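Local coordinates for protein metallo-beta-lactamase (Serratia marcescens, PDB 6K4X) that hydrolyses the beta-lactam ring of antibiotics as a zinc-dependent, probably subclass B3, enzyme, caught here with a thiol-bearing benzoic acid inhibitor bound, at residues S183-S187 / R256-K261; A146-H150 / S195-S199. All coordinates share one frame; numbering follows the deposited sequence.

Contact 1 lies near the surface at the C-terminal end of helix 241-260, whereas contact 2 is buried beside the zinc site; their centres are about 17 Å apart. Helix 190-205 connects them: the loop 183-187 leads into it, and residues 195-199 lie on it. The two also touch directly, Leu-257 CD1 lying 3.5 Å from Arg-197 NH1 and Phe-186 packing against Leu-196. Their chemistry differs with depth. In contact 1 a carboxylate gathers backbone, hydroxyl and arginine donors, and a water links the two segments nearby. Contact 2 is close backbone-to-helix packing with one serine hydroxyl among carbonyls, and its loop ends in a zinc ligand.

Contact 1 (S183-S187 / R256-K261); sequences SYRFS and RLASEK
Glu-260 turns its carboxylate onto the backbone of Phe-186 and Ser-187, one oxygen for each N-H. Glu-260 OE2 takes the Phe-186 N at 2.8 Å and OE1 takes the Ser-187 N, each through its syn lone pair, so the carboxylate spans two successive peptides. Ser-187 adds a second bond to the same oxygen: Ser-187 OG donates to Glu-260 OE1 at 2.7 Å, nearly along the C-O axis. From the helix side, Arg-256 NE forms a salt bridge with Glu-260 OE2 at 2.8 Å, coming from above the carboxylate plane. In the metallo-beta-lactamase fold this is where the C-terminal helix 241-260 ends against the loop that leads into helix 190-205. The side chain of Arg-256 bends at chi2 (58°), which turns one face of its guanidinium to the edge of the Phe-186 ring; Phe-186 CD2 sits 3.6 Å above the centre of the Arg-256 guanidinium, with the two planes 89° apart. Arg-256 NH2 is also bonded to Ser-180 OG. Arg-185 adds a grip on the main chain: its extended side chain passes CG close to Glu-260 OE1, and Arg-185 NH1 donates to Glu-260 O at 2.9 Å, nearly straight at 173°. Its NH2 reaches Asp-188. A water donates to both Ser-187 OG and Leu-257 O, while Leu-257 CD2 packs against Phe-186 CB at 3.9 Å.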
ATOM      1  N   SER A 183       5.016  17.969 -18.074  1.00  9.25           N
ATOM      2  CA  SER A 183       5.894  19.115 -17.839  1.00  9.19           C
ATOM      3  C   SER A 183       7.065  18.801 -16.903  1.00  9.74           C
ATOM      4  O   SER A 183       7.832  19.701 -16.593  1.00 10.91           O
ATOM      5  CB  SER A 183       5.059  20.244 -17.288  1.00  9.93           C
ATOM      6  OG  SER A 183       4.425  19.806 -16.093  1.00 10.75           O
ATOM      7  N   TYR A 184       7.175  17.558 -16.414  1.00  8.43           N
ATOM      8  CA  TYR A 184       8.154  17.231 -15.372  1.00  7.95           C
ATOM      9  C   TYR A 184       9.337  16.435 -15.925  1.00  7.30           C
ATOM     10  O   TYR A 184       9.144  15.449 -16.655  1.00  9.10           O
ATOM     11  CB  TYR A 184       7.476  16.385 -14.308  1.00  8.22           C
ATOM     12  CG  TYR A 184       8.275  16.139 -13.060  1.00  7.77           C
ATOM     13  CD1 TYR A 184       8.193  17.022 -12.010  1.00  8.35           C
ATOM     14  CD2 TYR A 184       9.045  15.002 -12.911  1.00  8.13           C
ATOM     15  CE1 TYR A 184       8.883  16.799 -10.833  1.00  7.99           C
ATOM     16  CE2 TYR A 184       9.708  14.749 -11.733  1.00  8.41           C
ATOM     17  CZ  TYR A 184       9.634  15.650 -10.691  1.00  8.24           C
ATOM     18  OH  TYR A 184      10.308  15.380  -9.521  1.00  8.46           O
ATOM     19  N   ARG A 185      10.543  16.841 -15.532  1.00  7.00           N
ATOM     20  CA  ARG A 185      11.763  16.155 -15.915  1.00  6.58           C
ATOM     21  C   ARG A 185      12.425  15.577 -14.667  1.00  6.96           C
ATOM     22  O   ARG A 185      12.922  16.330 -13.805  1.00  7.54           O
ATOM     23  CB  ARG A 185      12.672  17.144 -16.655  1.00  7.15           C
ATOM     24  CG  ARG A 185      13.930  16.512 -17.215  1.00  8.08           C
ATOM     25  CD  ARG A 185      14.645  17.433 -18.178  1.00  8.31           C
ATOM     26  NE  ARG A 185      15.636  16.718 -18.980  1.00  9.04           N
ATOM     27  CZ  ARG A 185      16.933  16.640 -18.737  1.00  9.26           C
ATOM     28  NH1 ARG A 185      17.673  15.859 -19.497  1.00 10.58           N
ATOM     29  NH2 ARG A 185      17.478  17.288 -17.721  1.00 10.77           N
ATOM     30  N   PHE A 186      12.496  14.247 -14.581  1.00  7.31           N
ATOM     31  CA  PHE A 186      13.097  13.627 -13.412  1.00  7.56           C
ATOM     32  C   PHE A 186      14.561  14.044 -13.292  1.00  8.26           C
ATOM     33  O   PHE A 186      15.052  14.213 -12.168  1.00  9.08           O
ATOM     34  CB  PHE A 186      13.018  12.101 -13.480  1.00  7.27           C
ATOM     35  CG  PHE A 186      11.708  11.572 -12.974  1.00  6.86           C
ATOM     36  CD1 PHE A 186      11.537  11.276 -11.631  1.00  6.87           C
ATOM     37  CD2 PHE A 186      10.626  11.411 -13.833  1.00  7.06           C
ATOM     38  CE1 PHE A 186      10.308  10.859 -11.147  1.00  7.85           C
ATOM     39  CE2 PHE A 186       9.415  10.943 -13.351  1.00  7.37           C
ATOM     40  CZ  PHE A 186       9.253  10.675 -12.009  1.00  7.67           C
ATOM     41  N   SER A 187      15.244  14.181 -14.427  1.00  7.75           N
ATOM     42  CA  SER A 187      16.649  14.509 -14.444  1.00  8.71           C
ATOM     43  C   SER A 187      16.919  15.886 -13.821  1.00  8.90           C
ATOM     44  O   SER A 187      18.083  16.208 -13.549  1.00 11.73           O
ATOM     45  CB  SER A 187      17.191  14.432 -15.847  1.00  8.26           C
ATOM     46  OG  SER A 187      17.106  13.122 -16.382  1.00  9.25           O
ATOM     47  N   ARG A 256      13.216   5.798 -17.966  1.00  6.29           N
ATOM     48  CA  ARG A 256      12.764   7.203 -17.981  1.00  6.39           C
ATOM     49  C   ARG A 256      13.949   8.162 -18.109  1.00  6.80           C
ATOM     50  O   ARG A 256      13.935   9.062 -18.961  1.00  6.85           O
ATOM     51  CB  ARG A 256      11.956   7.495 -16.725  1.00  6.23           C
ATOM     52  CG  ARG A 256      11.539   8.955 -16.581  1.00  6.41           C
ATOM     53  CD  ARG A 256      10.711   9.466 -17.763  1.00  6.70           C
ATOM     54  NE  ARG A 256      10.393  10.883 -17.600  1.00  6.92           N
ATOM     55  CZ  ARG A 256       9.259  11.378 -17.123  1.00  6.54           C
ATOM     56  NH1 ARG A 256       8.282  10.577 -16.726  1.00  8.34           N
ATOM     57  NH2 ARG A 256       9.127  12.687 -17.017  1.00  7.52           N
ATOM     58  N   LEU A 257      14.998   7.961 -17.315  1.00  6.45           N
ATOM     59  CA  LEU A 257      16.130   8.886 -17.347  1.00  7.06           C
ATOM     60  C   LEU A 257      16.763   8.824 -18.745  1.00  6.96           C
ATOM     61  O   LEU A 257      17.190   9.845 -19.300  1.00  7.86           O
ATOM     62  CB  LEU A 257      17.160   8.555 -16.263  1.00  7.33           C
ATOM     63  CG  LEU A 257      16.691   8.820 -14.838  1.00  7.36           C
ATOM     64  CD1 LEU A 257      17.733   8.356 -13.833  1.00  9.34           C
ATOM     65  CD2 LEU A 257      16.333  10.271 -14.601  1.00  9.19           C
ATOM     66  N   ALA A 258      16.866   7.627 -19.324  1.00  6.65           N
ATOM     67  CA  ALA A 258      17.420   7.503 -20.698  1.00  7.61           C
ATOM     68  C   ALA A 258      16.556   8.297 -21.683  1.00  8.28           C
ATOM     69  O   ALA A 258      17.097   8.963 -22.587  1.00  8.85           O
ATOM     70  CB  ALA A 258      17.530   6.049 -21.086  1.00  8.36           C
ATOM     71  N   SER A 259      15.243   8.243 -21.535  1.00  7.65           N
ATOM     72  CA  SER A 259      14.293   8.901 -22.447  0.50  9.45           C
ATOM     73  C   SER A 259      14.427  10.428 -22.359  1.00  9.06           C
ATOM     74  O   SER A 259      14.028  11.133 -23.272  1.00 10.83           O
ATOM     75  CB  SER A 259      12.858   8.482 -22.164  0.50 10.86           C
ATOM     76  OG  SER A 259      12.688   7.066 -22.196  0.50 13.65           O
ATOM     77  N   GLU A 260      14.971  10.935 -21.254  1.00  8.10           N
ATOM     78  CA  GLU A 260      15.077  12.384 -21.001  1.00  8.03           C
ATOM     79  C   GLU A 260      16.392  12.964 -21.525  1.00  8.52           C
ATOM     80  O   GLU A 260      16.558  14.188 -21.566  1.00  9.00           O
ATOM     81  CB  GLU A 260      14.988  12.680 -19.507  1.00  7.43           C
ATOM     82  CG  GLU A 260      13.639  12.339 -18.926  1.00  7.26           C
ATOM     83  CD  GLU A 260      13.449  12.791 -17.500  1.00  7.08           C
ATOM     84  OE1 GLU A 260      14.479  13.019 -16.811  1.00  8.16           O
ATOM     85  OE2 GLU A 260      12.285  12.913 -17.072  1.00  7.22           O
ATOM     86  N   LYS A 261      17.343  12.112 -21.879  1.00  8.85           N
ATOM     87  CA  LYS A 261      18.634  12.624 -22.336  1.00 10.94           C
ATOM     88  C   LYS A 261      18.451  13.457 -23.600  1.00 11.83           C
ATOM     89  O   LYS A 261      17.662  13.109 -24.468  1.00 11.79           O
ATOM     90  CB  LYS A 261      19.606  11.486 -22.627  1.00 12.63           C
ATOM     91  CG  LYS A 261      19.929  10.642 -21.414  1.00 15.56           C
ATOM     92  CD  LYS A 261      20.997  11.221 -20.560  1.00 20.15           C
ATOM     93  CE  LYS A 261      22.377  11.015 -21.145  1.00 21.98           C
ATOM     94  NZ  LYS A 261      23.381  11.765 -20.358  1.00 22.63           N
TER
HETATM   95  O   HOH W   1      18.711  11.872 -18.061  1.00 15.30           O

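Contact 2 (A146-H150 / S195-S199); sequences ATPGH and SLRGS. With ZN (zinc ion), chain B; D0U (4-azanyl-2-sulfanyl-benzoic acid), chain E.
His-150 touches Leu-196 of the helix through its backbone N, while its flat imidazole leads away from the helix toward the zinc site. Around that ring, His-72 meets it edge-to-face, the His-74 ring is inclined at about 70°, and the inhibitor approaches obliquely, its C3 lying 3.4 Å from His-150 CE1. The loop is the one in the metallo-beta-lactamase fold that follows strand 140-146 and delivers the third histidine, with His-72 and His-74, of one zinc ion. His-150 NE2 binds the zinc ion at 2.0 Å, and the inhibitor's S1 is a further ligand. With CG anti to the backbone N (chi1 -179°), the ring reaches out from the loop, and ND1 is hydrogen-bonded to Thr-177 O; contacts at both nitrogens fix its rotation.

Behind the ring the main chain lies close on helix 190-205. Gly-149 adopts phi 136°, a conformation open to a residue without a side chain, and its bare CA lets Leu-196 CD2 come within 3.6 Å of Gly-149 CA. Leu-196 also packs on Leu-253, so the same side chain touches both the metal-bearing loop and helix 241-260. Just before the glycine, Pro-148 lays its ring beside the helix, Pro-148 CG resting on Ser-195 CB at 3.8 Å; the hydroxyl of Ser-195 bonds back to Glu-191 O. Thr-147 CB passes alongside Ser-199, near its OG, the threonine hydroxyl being bonded to Thr-156. Ser-199 OG sits among main-chain acceptors: Pro-148 O is 2.7 Å from it and Ser-195 O is 3.1 Å from it, so a single hydroxyl proton has two carbonyl oxygens within reach, while the ring carbon Pro-148 CD presses on the same OG at 3.2 Å.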
ATOM      1  N   ALA A 146      10.067   3.825   5.332  1.00  6.95           N
ATOM      2  CA  ALA A 146       9.999   4.930   4.389  1.00  6.66           C
ATOM      3  C   ALA A 146      10.444   4.441   3.019  1.00  7.03           C
ATOM      4  O   ALA A 146      11.566   3.957   2.843  1.00  7.44           O
ATOM      5  CB  ALA A 146      10.844   6.086   4.852  1.00  7.54           C
ATOM      6  N   THR A 147       9.565   4.614   2.036  1.00  6.23           N
ATOM      7  CA  THR A 147       9.871   4.297   0.648  1.00  6.73           C
ATOM      8  C   THR A 147       9.420   5.443  -0.237  1.00  6.83           C
ATOM      9  O   THR A 147       8.493   5.298  -1.031  1.00  7.51           O
ATOM     10  CB  THR A 147       9.273   2.954   0.191  1.00  6.76           C
ATOM     11  OG1 THR A 147       7.851   2.907   0.367  1.00  7.51           O
ATOM     12  CG2 THR A 147       9.891   1.794   0.933  1.00  7.52           C
ATOM     13  N   PRO A 148      10.070   6.609  -0.111  1.00  6.51           N
ATOM     14  CA  PRO A 148       9.719   7.783  -0.906  1.00  7.09           C
ATOM     15  C   PRO A 148      10.129   7.640  -2.375  1.00  6.43           C
ATOM     16  O   PRO A 148      10.908   6.753  -2.768  1.00  7.53           O
ATOM     17  CB  PRO A 148      10.520   8.895  -0.222  1.00  7.74           C
ATOM     18  CG  PRO A 148      11.761   8.181   0.278  1.00  7.35           C
ATOM     19  CD  PRO A 148      11.207   6.865   0.792  1.00  7.26           C
ATOM     20  N   GLY A 149       9.619   8.559  -3.173  1.00  6.88           N
ATOM     21  CA  GLY A 149      10.030   8.715  -4.532  1.00  6.86           C
ATOM     22  C   GLY A 149       8.849   8.903  -5.448  1.00  6.73           C
ATOM     23  O   GLY A 149       8.755   9.888  -6.161  1.00  8.04           O
ATOM     24  N   HIS A 150       7.911   7.960  -5.429  1.00  5.99           N
ATOM     25  CA  HIS A 150       6.595   8.152  -6.077  1.00  6.36           C
ATOM     26  C   HIS A 150       5.815   9.273  -5.380  1.00  6.22           C
ATOM     27  O   HIS A 150       5.102  10.034  -6.046  1.00  6.89           O
ATOM     28  CB  HIS A 150       5.883   6.814  -6.151  1.00  6.29           C
ATOM     29  CG  HIS A 150       4.553   6.832  -6.804  1.00  5.93           C
ATOM     30  ND1 HIS A 150       4.414   6.724  -8.155  1.00  6.02           N
ATOM     31  CD2 HIS A 150       3.308   6.864  -6.287  1.00  6.51           C
ATOM     32  CE1 HIS A 150       3.113   6.671  -8.444  1.00  6.24           C
ATOM     33  NE2 HIS A 150       2.403   6.807  -7.316  1.00  6.66           N
ATOM     34  N   SER A 195      15.605   9.627  -3.818  1.00  6.76           N
ATOM     35  CA  SER A 195      14.612   8.967  -2.961  1.00  7.10           C
ATOM     36  C   SER A 195      14.172   7.637  -3.571  1.00  6.84           C
ATOM     37  O   SER A 195      14.129   6.614  -2.878  1.00  7.14           O
ATOM     38  CB  SER A 195      13.431   9.851  -2.752  1.00  8.63           C
ATOM     39  OG  SER A 195      13.726  10.897  -1.852  1.00 11.51           O
ATOM     40  N   LEU A 196      13.883   7.657  -4.861  1.00  6.48           N
ATOM     41  CA  LEU A 196      13.491   6.435  -5.550  1.00  6.29           C
ATOM     42  C   LEU A 196      14.598   5.388  -5.401  1.00  6.54           C
ATOM     43  O   LEU A 196      14.350   4.219  -5.092  1.00  6.99           O
ATOM     44  CB  LEU A 196      13.247   6.718  -7.035  1.00  6.51           C
ATOM     45  CG  LEU A 196      11.875   7.306  -7.387  1.00  6.83           C
ATOM     46  CD1 LEU A 196      11.879   7.795  -8.814  1.00  8.17           C
ATOM     47  CD2 LEU A 196      10.743   6.318  -7.148  1.00  7.70           C
ATOM     48  N   ARG A 197      15.851   5.797  -5.645  1.00  6.69           N
ATOM     49  CA  ARG A 197      16.954   4.834  -5.605  1.00  7.09           C
ATOM     50  C   ARG A 197      17.134   4.280  -4.200  1.00  7.06           C
ATOM     51  O   ARG A 197      17.386   3.073  -4.043  1.00  7.84           O
ATOM     52  CB  ARG A 197      18.238   5.462  -6.136  1.00  7.33           C
ATOM     53  CG  ARG A 197      18.186   5.639  -7.641  1.00  7.70           C
ATOM     54  CD  ARG A 197      19.402   6.366  -8.154  1.00  8.52           C
ATOM     55  NE  ARG A 197      19.401   6.334  -9.602  1.00  8.88           N
ATOM     56  CZ  ARG A 197      20.152   7.099 -10.392  1.00 10.12           C
ATOM     57  NH1 ARG A 197      20.107   6.909 -11.705  1.00 12.22           N
ATOM     58  NH2 ARG A 197      20.928   8.033  -9.869  1.00 11.03           N
ATOM     59  N   GLY A 198      17.017   5.123  -3.180  1.00  7.36           N
ATOM     60  CA  GLY A 198      17.086   4.624  -1.816  1.00  7.54           C
ATOM     61  C   GLY A 198      15.963   3.634  -1.522  1.00  7.07           C
ATOM     62  O   GLY A 198      16.147   2.664  -0.788  1.00  8.01           O
ATOM     63  N   SER A 199      14.780   3.873  -2.091  1.00  6.51           N
ATOM     64  CA  SER A 199      13.643   2.992  -1.886  1.00  6.23           C
ATOM     65  C   SER A 199      13.832   1.636  -2.573  1.00  6.42           C
ATOM     66  O   SER A 199      13.475   0.618  -1.988  1.00  7.26           O
ATOM     67  CB  SER A 199      12.376   3.670  -2.301  1.00  6.70           C
ATOM     68  OG  SER A 199      12.142   4.751  -1.438  1.00  7.25           O
TER
HETATM   69 ZN    ZN B 301       0.424   6.792  -6.919  1.00  6.27          ZN
HETATM   70  O2  D0U E 304       0.754   3.604  -7.848  1.00  6.85           O
HETATM   71  C7  D0U E 304       1.361   3.669  -8.939  1.00  6.52           C
HETATM   72  O1  D0U E 304       2.396   2.979  -9.172  1.00  7.73           O
HETATM   73  C3  D0U E 304       0.907   4.584 -10.020  1.00  6.68           C
HETATM   74  C2  D0U E 304       1.510   4.388 -11.293  1.00  7.58           C
HETATM   75  C4  D0U E 304      -0.067   5.584  -9.847  1.00  6.72           C
HETATM   76  S1  D0U E 304      -1.008   5.937  -8.468  1.00  6.27           S
HETATM   77  C5  D0U E 304      -0.366   6.385 -10.971  1.00  7.61           C
HETATM   78  C6  D0U E 304       0.238   6.208 -12.218  1.00  8.26           C
HETATM   79  N1  D0U E 304      -0.113   6.994 -13.307  1.00 11.20           N
HETATM   80  C1  D0U E 304       1.148   5.200 -12.367  1.00  8.04           C